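Local coordinates for galactose-binding-like protein (Bacteroides thetaiotaomicron, PDB 7M1B), which is of uncertain exact function but, as a SusE-like protein with a galactose-binding-like domain, probably binds carbohydrate and may take part in its degradation, at residues T227-L231 / W241-H245; S269-Q275 / M371-Y377; R285-I289 / L368-Q372; S318-S322 / D333-A337. All blocks are in the same frame, centred on the assembly; numbering follows the deposited sequence.

Contact 1 (T227-L231 / W241-H245); sequences TLESL and WNYAH. With EDO (1,2-ethanediol), chain B.
The backbone O of S230 takes two side-chain N-H groups: ND2 of N242 at 2.9 Å, through a fairly straight N-H (158°), and, weakly, NE2 of Q373 on the adjoining strand 370-380. The acceptor lies in the plane of the asparagine amide, but ND2 stands 44° above the S230 carbonyl plane and uses no lone pair. The reach depends on a CG of N242 set anti to its backbone nitrogen (chi1 -170°), and the far end of the amide is held too, because OD1 pairs with ND2 of N233. A leucine in place of N242 would probably cost O of S230 its stronger amide donor and ND2 of N233 an acceptor.

Next to this bond, CB of S230 comes within 3.2 Å of O of Y243, while the serine hydroxyl is engaged with H226. The methyl of A244 fits against the 3-10 segment and the residue before it, 3.4 Å from O of T227 and 3.7 Å from CD2 of L231. An ST turn leads into the 3-10 segment, with OG1 of T227 accepting from N of E229 at 3.1 Å. Away from this contact, NE2 of H245 makes a weak bond to O2 of a 1,2-ethanediol (3.1 Å), probably a crystallisation additive, which R276 also binds. The chemistry thus divides in two: one sound amide bond, helped by a weak one, serves the carbonyl of buried S230, and one small methyl lets the 3-10 segment 228-231 sit tightly on strand 244-245.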
loop_
_atom_site.group_PDB
_atom_site.type_symbol
_atom_site.label_atom_id
_atom_site.label_comp_id
_atom_site.label_asym_id
_atom_site.label_seq_id
_atom_site.Cartn_x
_atom_site.Cartn_y
_atom_site.Cartn_z
ATOM N N THR A 227 -21.788 0.338 -8.073
ATOM C CA THR A 227 -20.872 1.464 -8.164
ATOM C C THR A 227 -19.541 1.123 -7.526
ATOM O O THR A 227 -19.381 0.120 -6.828
ATOM C CB THR A 227 -21.404 2.785 -7.580
ATOM O OG1 THR A 227 -21.279 2.676 -6.147
ATOM C CG2 THR A 227 -22.803 3.093 -8.034
ATOM N N LEU A 228 -18.525 1.988 -7.722
ATOM C CA LEU A 228 -17.268 1.745 -7.033
ATOM C C LEU A 228 -17.436 1.573 -5.532
ATOM O O LEU A 228 -16.678 0.840 -4.902
ATOM C CB LEU A 228 -16.276 2.887 -7.392
ATOM C CG LEU A 228 -14.824 2.637 -6.956
ATOM C CD1 LEU A 228 -14.219 1.421 -7.590
ATOM C CD2 LEU A 228 -14.011 3.883 -7.235
ATOM N N GLU A 229 -18.445 2.272 -4.943
ATOM C CA GLU A 229 -18.601 2.208 -3.489
ATOM C C GLU A 229 -19.047 0.818 -3.025
ATOM O O GLU A 229 -18.848 0.486 -1.843
ATOM C CB GLU A 229 -19.642 3.251 -3.038
ATOM C CG GLU A 229 -19.524 3.595 -1.581
ATOM C CD GLU A 229 -20.727 4.386 -1.115
ATOM O OE1 GLU A 229 -21.266 5.249 -1.933
ATOM O OE2 GLU A 229 -21.019 4.234 0.107
ATOM N N SER A 230 -19.509 -0.083 -3.920
ATOM C CA SER A 230 -19.760 -1.470 -3.584
ATOM C C SER A 230 -18.522 -2.175 -3.077
ATOM O O SER A 230 -18.620 -3.196 -2.373
ATOM C CB SER A 230 -20.281 -2.141 -4.844
ATOM O OG SER A 230 -21.609 -1.690 -5.138
ATOM N N LEU A 231 -17.306 -1.659 -3.402
ATOM C CA LEU A 231 -16.136 -2.336 -2.859
ATOM C C LEU A 231 -15.960 -2.145 -1.356
ATOM O O LEU A 231 -15.120 -2.831 -0.738
ATOM C CB LEU A 231 -14.833 -1.884 -3.533
ATOM C CG LEU A 231 -14.806 -2.041 -5.075
ATOM C CD1 LEU A 231 -13.385 -1.601 -5.531
ATOM C CD2 LEU A 231 -15.054 -3.553 -5.433
ATOM N N TRP A 241 -22.534 -12.174 -4.482
ATOM C CA TRP A 241 -22.815 -11.587 -5.818
ATOM C C TRP A 241 -22.384 -10.108 -5.862
ATOM O O TRP A 241 -22.707 -9.356 -6.814
ATOM C CB TRP A 241 -24.322 -11.752 -6.203
ATOM C CG TRP A 241 -24.457 -12.807 -7.282
ATOM C CD1 TRP A 241 -24.798 -12.582 -8.602
ATOM C CD2 TRP A 241 -24.228 -14.226 -7.171
ATOM N NE1 TRP A 241 -24.781 -13.766 -9.268
ATOM C CE2 TRP A 241 -24.405 -14.775 -8.441
ATOM C CE3 TRP A 241 -23.789 -15.062 -6.121
ATOM C CZ2 TRP A 241 -24.290 -16.137 -8.698
ATOM C CZ3 TRP A 241 -23.616 -16.415 -6.375
ATOM C CH2 TRP A 241 -23.852 -16.931 -7.662
ATOM N N ASN A 242 -21.639 -9.629 -4.849
ATOM C CA ASN A 242 -21.289 -8.200 -4.858
ATOM C C ASN A 242 -20.095 -7.903 -5.776
ATOM O O ASN A 242 -19.247 -8.766 -6.025
ATOM C CB ASN A 242 -20.767 -7.873 -3.456
ATOM C CG ASN A 242 -20.602 -6.374 -3.244
ATOM O OD1 ASN A 242 -21.505 -5.608 -3.541
ATOM N ND2 ASN A 242 -19.398 -5.904 -2.953
ATOM N N TYR A 243 -20.116 -6.693 -6.372
ATOM C CA TYR A 243 -18.927 -6.326 -7.141
ATOM C C TYR A 243 -19.053 -4.836 -7.468
ATOM O O TYR A 243 -20.089 -4.233 -7.283
ATOM C CB TYR A 243 -18.958 -7.022 -8.535
ATOM C CG TYR A 243 -20.285 -6.965 -9.267
ATOM C CD1 TYR A 243 -20.711 -5.809 -9.986
ATOM C CD2 TYR A 243 -21.123 -8.077 -9.309
ATOM C CE1 TYR A 243 -21.949 -5.754 -10.628
ATOM C CE2 TYR A 243 -22.354 -8.033 -9.930
ATOM C CZ TYR A 243 -22.735 -6.906 -10.663
ATOM O OH TYR A 243 -23.961 -6.925 -11.225
ATOM N N ALA A 244 -17.909 -4.245 -7.855
ATOM C CA ALA A 244 -17.919 -3.031 -8.694
ATOM C C ALA A 244 -17.403 -3.484 -10.064
ATOM O O ALA A 244 -16.382 -4.205 -10.176
ATOM C CB ALA A 244 -17.008 -1.944 -8.138
ATOM N N HIS A 245 -18.057 -3.044 -11.137
ATOM C CA HIS A 245 -17.851 -3.648 -12.467
ATOM C C HIS A 245 -17.642 -2.537 -13.477
ATOM O O HIS A 245 -18.405 -1.565 -13.490
ATOM C CB HIS A 245 -19.161 -4.388 -12.860
ATOM C CG HIS A 245 -19.000 -5.372 -13.976
ATOM N ND1 HIS A 245 -18.628 -5.009 -15.284
ATOM C CD2 HIS A 245 -19.235 -6.700 -14.018
ATOM C CE1 HIS A 245 -18.601 -6.123 -16.027
ATOM N NE2 HIS A 245 -19.043 -7.149 -15.293
HETATM C C1 EDO B . -23.109 -9.547 -13.681
HETATM O O1 EDO B . -22.931 -10.939 -13.438
HETATM C C2 EDO B . -21.791 -8.895 -13.904
HETATM O O2 EDO B . -20.775 -9.654 -14.630
#

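Contact 2 (S269-Q275 / M371-Y377); sequences SRFTSWQ and MQQLWFY
The guanidinium of R270 lies flat over the ring of Y377, centres 3.8 Å apart and planes 13° from parallel, a stacked cation-pi pair. A chain extended from CG to NE carries it there, and a salt bridge from NE to E202 helps hold its position. On the same face of the sheet, the edge of W274, through CH2, meets the face of W375, 3.7 Å from its CD2, with the planes at 64°. NE1 of W375 is spent in its own plane on a lone pair of OE1 of Q373, 3.0 Å away, which helps to fix the indole's rotation; OE1 also accepts from N of G234. If W375 were a serine, the edge of W274 would probably lose the face it rests on, and OE1 of Q373 an N-H donor. Across the sheet, CB of F271 sits over the centre of the F376 ring, 3.8 Å from its centroid, in a CH-pi contact; F357 also packs against F376. The backbones run antiparallel between irregular ends. O of W274 accepts from N of Q372 (2.8 Å) and N of Q373 (3.3 Å), both from one face of its plane, a classic beta bulge; S269 and R270 form another opposite Y377. A polar and aromatic face backed by a mainly apolar one of F271, L374 and F376 suits a beta-sandwich sheet, consistent with a galactose-binding-like domain.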
loop_
_atom_site.group_PDB
_atom_site.type_symbol
_atom_site.label_atom_id
_atom_site.label_comp_id
_atom_site.label_asym_id
_atom_site.label_seq_id
_atom_site.Cartn_x
_atom_site.Cartn_y
_atom_site.Cartn_z
ATOM N N SER A 269 -1.089 0.761 6.511
ATOM C CA SER A 269 -0.314 -0.433 6.784
ATOM C C SER A 269 -0.454 -1.467 5.676
ATOM O O SER A 269 0.533 -1.977 5.192
ATOM C CB SER A 269 -0.592 -1.039 8.136
ATOM O OG SER A 269 -2.005 -1.333 8.256
ATOM N N ARG A 270 -1.680 -1.854 5.374
ATOM C CA ARG A 270 -1.906 -2.935 4.414
ATOM C C ARG A 270 -3.369 -2.897 3.967
ATOM O O ARG A 270 -4.162 -2.103 4.501
ATOM C CB ARG A 270 -1.652 -4.243 5.195
ATOM C CG ARG A 270 -2.672 -4.528 6.291
ATOM C CD ARG A 270 -2.249 -5.772 7.128
ATOM N NE ARG A 270 -3.270 -6.125 8.126
ATOM C CZ ARG A 270 -4.384 -6.869 7.977
ATOM N NH1 ARG A 270 -4.717 -7.429 6.821
ATOM N NH2 ARG A 270 -5.169 -7.038 9.028
ATOM N N PHE A 271 -3.686 -3.636 2.893
ATOM C CA PHE A 271 -5.087 -3.782 2.538
ATOM C C PHE A 271 -5.324 -5.218 2.084
ATOM O O PHE A 271 -4.387 -5.974 1.814
ATOM C CB PHE A 271 -5.464 -2.755 1.442
ATOM C CG PHE A 271 -4.884 -2.989 0.060
ATOM C CD1 PHE A 271 -3.560 -2.628 -0.261
ATOM C CD2 PHE A 271 -5.604 -3.732 -0.879
ATOM C CE1 PHE A 271 -3.038 -2.875 -1.539
ATOM C CE2 PHE A 271 -5.080 -3.969 -2.153
ATOM C CZ PHE A 271 -3.760 -3.608 -2.477
ATOM N N THR A 272 -6.614 -5.580 2.069
ATOM C CA THR A 272 -7.055 -6.902 1.638
ATOM C C THR A 272 -7.981 -6.692 0.432
ATOM O O THR A 272 -8.822 -5.766 0.435
ATOM C CB THR A 272 -7.851 -7.679 2.694
ATOM O OG1 THR A 272 -7.027 -7.653 3.860
ATOM C CG2 THR A 272 -8.151 -9.105 2.299
ATOM N N SER A 273 -7.793 -7.511 -0.630
ATOM C CA SER A 273 -8.523 -7.342 -1.899
ATOM C C SER A 273 -9.238 -8.661 -2.191
ATOM O O SER A 273 -8.668 -9.761 -2.029
ATOM C CB SER A 273 -7.485 -7.102 -3.027
ATOM O OG SER A 273 -8.194 -6.952 -4.229
ATOM N N TRP A 274 -10.551 -8.574 -2.496
ATOM C CA TRP A 274 -11.285 -9.733 -2.974
ATOM C C TRP A 274 -11.746 -9.577 -4.406
ATOM O O TRP A 274 -12.266 -8.528 -4.759
ATOM C CB TRP A 274 -12.567 -9.956 -2.151
ATOM C CG TRP A 274 -12.279 -10.473 -0.767
ATOM C CD1 TRP A 274 -12.410 -11.774 -0.376
ATOM C CD2 TRP A 274 -12.014 -9.700 0.412
ATOM N NE1 TRP A 274 -12.244 -11.878 0.987
ATOM C CE2 TRP A 274 -11.992 -10.619 1.492
ATOM C CE3 TRP A 274 -11.743 -8.343 0.670
ATOM C CZ2 TRP A 274 -11.697 -10.219 2.816
ATOM C CZ3 TRP A 274 -11.523 -7.947 1.987
ATOM C CH2 TRP A 274 -11.482 -8.871 3.037
ATOM N N GLN A 275 -11.538 -10.660 -5.197
ATOM C CA GLN A 275 -12.037 -10.723 -6.558
ATOM C C GLN A 275 -13.551 -11.041 -6.554
ATOM O O GLN A 275 -14.063 -11.691 -5.632
ATOM C CB GLN A 275 -11.377 -11.892 -7.320
ATOM C CG GLN A 275 -9.878 -11.631 -7.574
ATOM C CD GLN A 275 -9.259 -12.900 -8.119
ATOM O OE1 GLN A 275 -9.798 -13.550 -9.019
ATOM N NE2 GLN A 275 -8.096 -13.232 -7.574
ATOM N N MET A 371 -14.095 -6.063 -9.434
ATOM C CA MET A 371 -13.612 -6.576 -8.125
ATOM C C MET A 371 -14.750 -6.684 -7.135
ATOM O O MET A 371 -15.802 -6.160 -7.374
ATOM C CB MET A 371 -12.535 -5.637 -7.604
ATOM C CG MET A 371 -11.177 -5.875 -8.393
ATOM S SD MET A 371 -10.415 -7.630 -8.544
ATOM C CE MET A 371 -9.719 -7.700 -6.894
ATOM N N GLN A 372 -14.489 -7.301 -5.945
ATOM C CA GLN A 372 -15.620 -7.550 -5.026
ATOM C C GLN A 372 -15.491 -6.633 -3.806
ATOM O O GLN A 372 -16.504 -6.187 -3.254
ATOM C CB GLN A 372 -15.588 -9.012 -4.501
ATOM C CG GLN A 372 -16.759 -9.425 -3.634
ATOM C CD GLN A 372 -16.506 -10.858 -3.226
ATOM O OE1 GLN A 372 -15.789 -11.141 -2.236
ATOM N NE2 GLN A 372 -17.122 -11.797 -3.928
ATOM N N GLN A 373 -14.275 -6.419 -3.294
ATOM C CA GLN A 373 -14.162 -5.763 -1.959
ATOM C C GLN A 373 -12.729 -5.298 -1.725
ATOM O O GLN A 373 -11.798 -6.008 -2.145
ATOM C CB GLN A 373 -14.605 -6.738 -0.846
ATOM C CG GLN A 373 -14.918 -6.025 0.477
ATOM C CD GLN A 373 -16.301 -5.385 0.645
ATOM O OE1 GLN A 373 -16.523 -4.698 1.633
ATOM N NE2 GLN A 373 -17.106 -5.294 -0.407
ATOM N N LEU A 374 -12.560 -4.164 -0.982
ATOM C CA LEU A 374 -11.203 -3.709 -0.591
ATOM C C LEU A 374 -11.294 -3.192 0.846
ATOM O O LEU A 374 -12.224 -2.390 1.131
ATOM C CB LEU A 374 -10.791 -2.498 -1.420
ATOM C CG LEU A 374 -10.544 -2.760 -2.888
ATOM C CD1 LEU A 374 -10.260 -1.428 -3.589
ATOM C CD2 LEU A 374 -9.342 -3.714 -3.015
ATOM N N TRP A 375 -10.547 -3.831 1.757
ATOM C CA TRP A 375 -10.492 -3.311 3.120
ATOM C C TRP A 375 -9.110 -2.741 3.395
ATOM O O TRP A 375 -8.140 -3.428 3.173
ATOM C CB TRP A 375 -10.783 -4.433 4.124
ATOM C CG TRP A 375 -12.212 -4.903 4.162
ATOM C CD1 TRP A 375 -13.230 -4.466 3.357
ATOM C CD2 TRP A 375 -12.706 -5.980 4.977
ATOM N NE1 TRP A 375 -14.365 -5.173 3.674
ATOM C CE2 TRP A 375 -14.067 -6.114 4.659
ATOM C CE3 TRP A 375 -12.160 -6.785 6.019
ATOM C CZ2 TRP A 375 -14.886 -7.071 5.286
ATOM C CZ3 TRP A 375 -13.001 -7.702 6.627
ATOM C CH2 TRP A 375 -14.350 -7.862 6.281
ATOM N N PHE A 376 -9.048 -1.519 3.963
ATOM C CA PHE A 376 -7.768 -0.833 4.206
ATOM C C PHE A 376 -7.508 -0.810 5.721
ATOM O O PHE A 376 -8.450 -0.621 6.490
ATOM C CB PHE A 376 -7.804 0.584 3.656
ATOM C CG PHE A 376 -7.479 0.650 2.184
ATOM C CD1 PHE A 376 -8.172 -0.075 1.247
ATOM C CD2 PHE A 376 -6.329 1.349 1.775
ATOM C CE1 PHE A 376 -7.774 0.002 -0.087
ATOM C CE2 PHE A 376 -5.963 1.430 0.446
ATOM C CZ PHE A 376 -6.610 0.629 -0.451
ATOM N N TYR A 377 -6.240 -0.897 6.083
ATOM C CA TYR A 377 -5.841 -0.900 7.475
ATOM C C TYR A 377 -4.822 0.181 7.689
ATOM O O TYR A 377 -4.006 0.409 6.802
ATOM C CB TYR A 377 -5.253 -2.246 7.924
ATOM C CG TYR A 377 -6.273 -3.367 7.888
ATOM C CD1 TYR A 377 -6.555 -4.022 6.677
ATOM C CD2 TYR A 377 -6.993 -3.726 9.014
ATOM C CE1 TYR A 377 -7.517 -5.017 6.597
ATOM C CE2 TYR A 377 -7.954 -4.733 8.964
ATOM C CZ TYR A 377 -8.209 -5.379 7.753
ATOM O OH TYR A 377 -9.136 -6.385 7.691
HETATM O O HOH W 1 -8.733 -8.272 6.037
HETATM O O HOH W 2 -14.028 -13.153 -3.330
#

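Contact 3 (R285-I289 / L368-Q372); sequences RAGAI and LVVMQ
The flat groups here are peptides, and the G287 carbonyl is the one that is met from above: N of V370 donates to O of G287 at 2.8 Å from 40° out of the carbonyl plane, on no lone pair. The O of V370 approaches the same oxygen to 3.0 Å without any proton between them, a pairing that is probably mildly unfavourable and perhaps offset by the N-H bond. CA of G287 also directs a hydrogen almost straight at O of L368, 3.1 Å away.

Such closeness is possible because G287 has no side chain. A CB on it would stand 2.4 Å from CG2 of V370, and the backbone angles, phi 102°, would also jam it against the preceding carbonyl. A286 and G287 are the central pair of a type I' turn from R285 to A288, closed by N of A288 donating to O of R285. CB of V370 lies against O of A286, an oxygen that accepts from NH2 of R276. A water accepts from N of G287 and lies close to O of L368.

Beyond the turn the contact becomes apolar. The thioether of M371 meets I289 crosswise, SD being 3.8 Å from CG1, while CG2 of I289 touches CG1 of V369 at 3.9 Å. In sum, one N-H bond, C-H contacts and a bare glycine let a tight turn lie directly on the start of strand 370-380, with the M371 sulfur and the branches of I289 and V369 packing beside it.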
loop_
_atom_site.group_PDB
_atom_site.type_symbol
_atom_site.label_atom_id
_atom_site.label_comp_id
_atom_site.label_asym_id
_atom_site.label_seq_id
_atom_site.Cartn_x
_atom_site.Cartn_y
_atom_site.Cartn_z
ATOM N N ARG A 285 -10.320 -14.377 -13.727
ATOM C CA ARG A 285 -10.752 -14.029 -15.091
ATOM C C ARG A 285 -11.873 -12.986 -14.933
ATOM O O ARG A 285 -12.159 -12.531 -13.811
ATOM C CB ARG A 285 -11.322 -15.281 -15.794
ATOM C CG ARG A 285 -12.639 -15.861 -15.254
ATOM C CD ARG A 285 -13.239 -17.056 -16.037
ATOM N NE ARG A 285 -14.621 -17.451 -15.630
ATOM C CZ ARG A 285 -15.806 -17.116 -16.192
ATOM N NH1 ARG A 285 -15.832 -16.310 -17.251
ATOM N NH2 ARG A 285 -16.958 -17.589 -15.681
ATOM N N ALA A 286 -12.378 -12.486 -16.078
ATOM C CA ALA A 286 -13.573 -11.655 -16.073
ATOM C C ALA A 286 -13.453 -10.455 -15.129
ATOM O O ALA A 286 -14.302 -10.204 -14.260
ATOM C CB ALA A 286 -14.799 -12.507 -15.745
ATOM N N GLY A 287 -12.345 -9.750 -15.302
ATOM C CA GLY A 287 -12.134 -8.484 -14.626
ATOM C C GLY A 287 -11.207 -8.601 -13.415
ATOM O O GLY A 287 -10.853 -7.550 -12.894
ATOM N N ALA A 288 -10.841 -9.831 -13.028
ATOM C CA ALA A 288 -9.954 -9.950 -11.907
ATOM C C ALA A 288 -8.585 -9.317 -12.253
ATOM O O ALA A 288 -7.925 -9.702 -13.243
ATOM C CB ALA A 288 -9.781 -11.418 -11.582
ATOM N N ILE A 289 -8.147 -8.341 -11.430
ATOM C CA ILE A 289 -6.858 -7.693 -11.685
ATOM C C ILE A 289 -5.660 -8.534 -11.281
ATOM O O ILE A 289 -5.683 -9.293 -10.305
ATOM C CB ILE A 289 -6.889 -6.303 -10.989
ATOM C CG1 ILE A 289 -6.960 -6.452 -9.454
ATOM C CG2 ILE A 289 -8.017 -5.471 -11.620
ATOM C CD1 ILE A 289 -6.885 -5.063 -8.696
ATOM N N LEU A 368 -10.840 -5.305 -18.873
ATOM C CA LEU A 368 -12.075 -5.227 -18.051
ATOM C C LEU A 368 -11.622 -5.299 -16.594
ATOM O O LEU A 368 -10.798 -6.141 -16.252
ATOM C CB LEU A 368 -13.016 -6.384 -18.352
ATOM C CG LEU A 368 -14.314 -6.363 -17.522
ATOM C CD1 LEU A 368 -15.163 -5.145 -17.877
ATOM C CD2 LEU A 368 -15.115 -7.654 -17.671
ATOM N N VAL A 369 -12.152 -4.418 -15.737
ATOM C CA VAL A 369 -11.828 -4.454 -14.312
ATOM C C VAL A 369 -13.113 -4.761 -13.558
ATOM O O VAL A 369 -13.999 -3.943 -13.655
ATOM C CB VAL A 369 -11.216 -3.082 -13.925
ATOM C CG1 VAL A 369 -10.921 -3.069 -12.419
ATOM C CG2 VAL A 369 -9.865 -2.895 -14.666
ATOM N N VAL A 370 -13.054 -5.778 -12.664
ATOM C CA VAL A 370 -14.252 -6.102 -11.878
ATOM C C VAL A 370 -13.670 -6.628 -10.558
ATOM O O VAL A 370 -12.753 -7.459 -10.584
ATOM C CB VAL A 370 -15.113 -7.228 -12.479
ATOM C CG1 VAL A 370 -16.344 -7.466 -11.580
ATOM C CG2 VAL A 370 -15.633 -6.826 -13.856
ATOM N N MET A 371 -14.095 -6.063 -9.434
ATOM C CA MET A 371 -13.612 -6.576 -8.125
ATOM C C MET A 371 -14.750 -6.684 -7.135
ATOM O O MET A 371 -15.802 -6.160 -7.374
ATOM C CB MET A 371 -12.535 -5.637 -7.604
ATOM C CG MET A 371 -11.177 -5.875 -8.393
ATOM S SD MET A 371 -10.415 -7.630 -8.544
ATOM C CE MET A 371 -9.719 -7.700 -6.894
ATOM N N GLN A 372 -14.489 -7.301 -5.945
ATOM C CA GLN A 372 -15.620 -7.550 -5.026
ATOM C C GLN A 372 -15.491 -6.633 -3.806
ATOM O O GLN A 372 -16.504 -6.187 -3.254
ATOM C CB GLN A 372 -15.588 -9.012 -4.501
ATOM C CG GLN A 372 -16.759 -9.425 -3.634
ATOM C CD GLN A 372 -16.506 -10.858 -3.226
ATOM O OE1 GLN A 372 -15.789 -11.141 -2.236
ATOM N NE2 GLN A 372 -17.122 -11.797 -3.928
HETATM O O HOH W 3 -10.277 -9.128 -17.215
#

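Contact 4 (S318-S322 / D333-A337); sequences SIKPS and DITYA
This is a surface contact in which the loop after strand 311-317 is tied to the short helix 331-338 of the galactose-binding-like domain. At its centre one serine makes two bonds to a carboxylate. N of S322 donates to OD1 of D333 (2.8 Å, 165°) and OG of S322 to OD2 of D333 (2.5 Å, short), each oxygen using its syn lone pair; that OG also accepts from N of W324. Chi1 of S322, 72°, sets the hydroxyl on the same side as its amide. N of S330 also reaches OD2, as in one half of a capping box, so the same carboxylate serves the helix start and the loop. The K320 chain crosses D333, CE 3.4 Å from OD2 of D333, but its NZ stays 4.6 Å from that oxygen, too far for a salt bridge, and is used on the carbonyls of S328 and W324. The P321 ring passes D333, running the opposite way, and puts CG over one face of Y336, 4.0 Å from the ring centroid in a CH-pi contact. At that ring's edge, a water lies 2.6 Å from OH of Y336 and accepts from N of I319 at 3.0 Å.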
loop_
_atom_site.group_PDB
_atom_site.type_symbol
_atom_site.label_atom_id
_atom_site.label_comp_id
_atom_site.label_asym_id
_atom_site.label_seq_id
_atom_site.Cartn_x
_atom_site.Cartn_y
_atom_site.Cartn_z
ATOM N N SER A 318 -1.567 -9.940 -7.657
ATOM C CA SER A 318 -2.465 -11.014 -7.243
ATOM C C SER A 318 -1.909 -12.327 -7.794
ATOM O O SER A 318 -1.735 -12.476 -9.007
ATOM C CB SER A 318 -3.835 -10.718 -7.801
ATOM O OG SER A 318 -4.720 -11.844 -7.679
ATOM N N ILE A 319 -1.624 -13.277 -6.886
ATOM C CA ILE A 319 -1.079 -14.596 -7.224
ATOM C C ILE A 319 -2.207 -15.605 -7.434
ATOM O O ILE A 319 -3.168 -15.663 -6.644
ATOM C CB ILE A 319 -0.107 -15.043 -6.101
ATOM C CG1 ILE A 319 1.095 -14.084 -6.021
ATOM C CG2 ILE A 319 0.388 -16.448 -6.399
ATOM C CD1 ILE A 319 1.726 -13.733 -7.343
ATOM N N LYS A 320 -2.048 -16.455 -8.489
ATOM C CA LYS A 320 -2.901 -17.625 -8.706
ATOM C C LYS A 320 -2.136 -18.854 -8.215
ATOM O O LYS A 320 -1.207 -19.257 -8.879
ATOM C CB LYS A 320 -3.330 -17.781 -10.163
ATOM C CG LYS A 320 -4.373 -18.870 -10.379
ATOM C CD LYS A 320 -4.745 -18.897 -11.894
ATOM C CE LYS A 320 -5.922 -19.847 -12.119
ATOM N NZ LYS A 320 -6.277 -19.898 -13.571
ATOM N N PRO A 321 -2.365 -19.409 -7.013
ATOM C CA PRO A 321 -1.488 -20.480 -6.482
ATOM C C PRO A 321 -1.171 -21.625 -7.453
ATOM O O PRO A 321 -0.030 -22.103 -7.528
ATOM C CB PRO A 321 -2.290 -21.037 -5.298
ATOM C CG PRO A 321 -3.028 -19.815 -4.783
ATOM C CD PRO A 321 -3.442 -19.055 -6.054
ATOM N N SER A 322 -2.177 -22.081 -8.206
ATOM C CA SER A 322 -1.964 -23.198 -9.135
ATOM C C SER A 322 -1.096 -22.829 -10.339
ATOM O O SER A 322 -0.476 -23.713 -10.984
ATOM C CB SER A 322 -3.308 -23.633 -9.654
ATOM O OG SER A 322 -3.799 -22.619 -10.562
ATOM N N ASP A 333 -6.791 -22.450 -5.497
ATOM C CA ASP A 333 -7.039 -21.116 -6.048
ATOM C C ASP A 333 -8.339 -20.528 -5.481
ATOM O O ASP A 333 -8.370 -19.311 -5.109
ATOM C CB ASP A 333 -7.195 -21.177 -7.569
ATOM C CG ASP A 333 -5.909 -21.529 -8.323
ATOM O OD1 ASP A 333 -4.797 -21.296 -7.781
ATOM O OD2 ASP A 333 -6.050 -22.040 -9.521
ATOM N N ILE A 334 -9.398 -21.311 -5.469
ATOM C CA ILE A 334 -10.717 -20.790 -5.067
ATOM C C ILE A 334 -10.788 -20.496 -3.564
ATOM O O ILE A 334 -11.225 -19.419 -3.144
ATOM C CB ILE A 334 -11.773 -21.802 -5.521
ATOM C CG1 ILE A 334 -11.913 -21.764 -7.054
ATOM C CG2 ILE A 334 -13.092 -21.473 -4.805
ATOM C CD1 ILE A 334 -12.632 -22.971 -7.619
ATOM N N THR A 335 -10.261 -21.394 -2.745
ATOM C CA THR A 335 -10.151 -21.121 -1.331
ATOM C C THR A 335 -9.304 -19.867 -1.091
ATOM O O THR A 335 -9.676 -19.009 -0.267
ATOM C CB THR A 335 -9.592 -22.371 -0.620
ATOM O OG1 THR A 335 -10.483 -23.454 -0.898
ATOM C CG2 THR A 335 -9.457 -22.210 0.883
ATOM N N TYR A 336 -8.097 -19.825 -1.664
ATOM C CA TYR A 336 -7.193 -18.694 -1.493
ATOM C C TYR A 336 -7.877 -17.365 -1.838
ATOM O O TYR A 336 -7.796 -16.387 -1.077
ATOM C CB TYR A 336 -5.902 -18.920 -2.287
ATOM C CG TYR A 336 -4.870 -17.816 -2.286
ATOM C CD1 TYR A 336 -3.942 -17.667 -1.266
ATOM C CD2 TYR A 336 -4.878 -16.854 -3.297
ATOM C CE1 TYR A 336 -2.984 -16.650 -1.310
ATOM C CE2 TYR A 336 -3.920 -15.854 -3.384
ATOM C CZ TYR A 336 -3.016 -15.705 -2.341
ATOM O OH TYR A 336 -2.103 -14.685 -2.455
ATOM N N ALA A 337 -8.471 -17.285 -3.031
ATOM C CA ALA A 337 -9.042 -15.996 -3.384
ATOM C C ALA A 337 -10.220 -15.645 -2.485
ATOM O O ALA A 337 -10.398 -14.455 -2.190
ATOM C CB ALA A 337 -9.521 -16.088 -4.840
HETATM O O HOH W 4 -2.473 -12.764 -4.100
#

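How the contacts relate
Contacts 1, 2 and 3 meet around the start of strand 370-380. Contacts 2 and 3 share M371 and Q372, with centres about 14 Å apart. Contact 1 sits about 12 Å from contact 2, centre to centre, and probably bonds to it through N of A244 with O of M371 (2.9 Å) and O of L231 with N of L374 (2.9 Å). Contact 4 is nested inside the loops that contacts 2 and 3 close, and touches contact 3 where O of I289 comes 3.4 Å from CB of S318. A 1,2-ethanediol beside contact 1 lies about 6 Å from the side chain of V370 in contact 3; such molecules can mark pockets, though no sugar site is established.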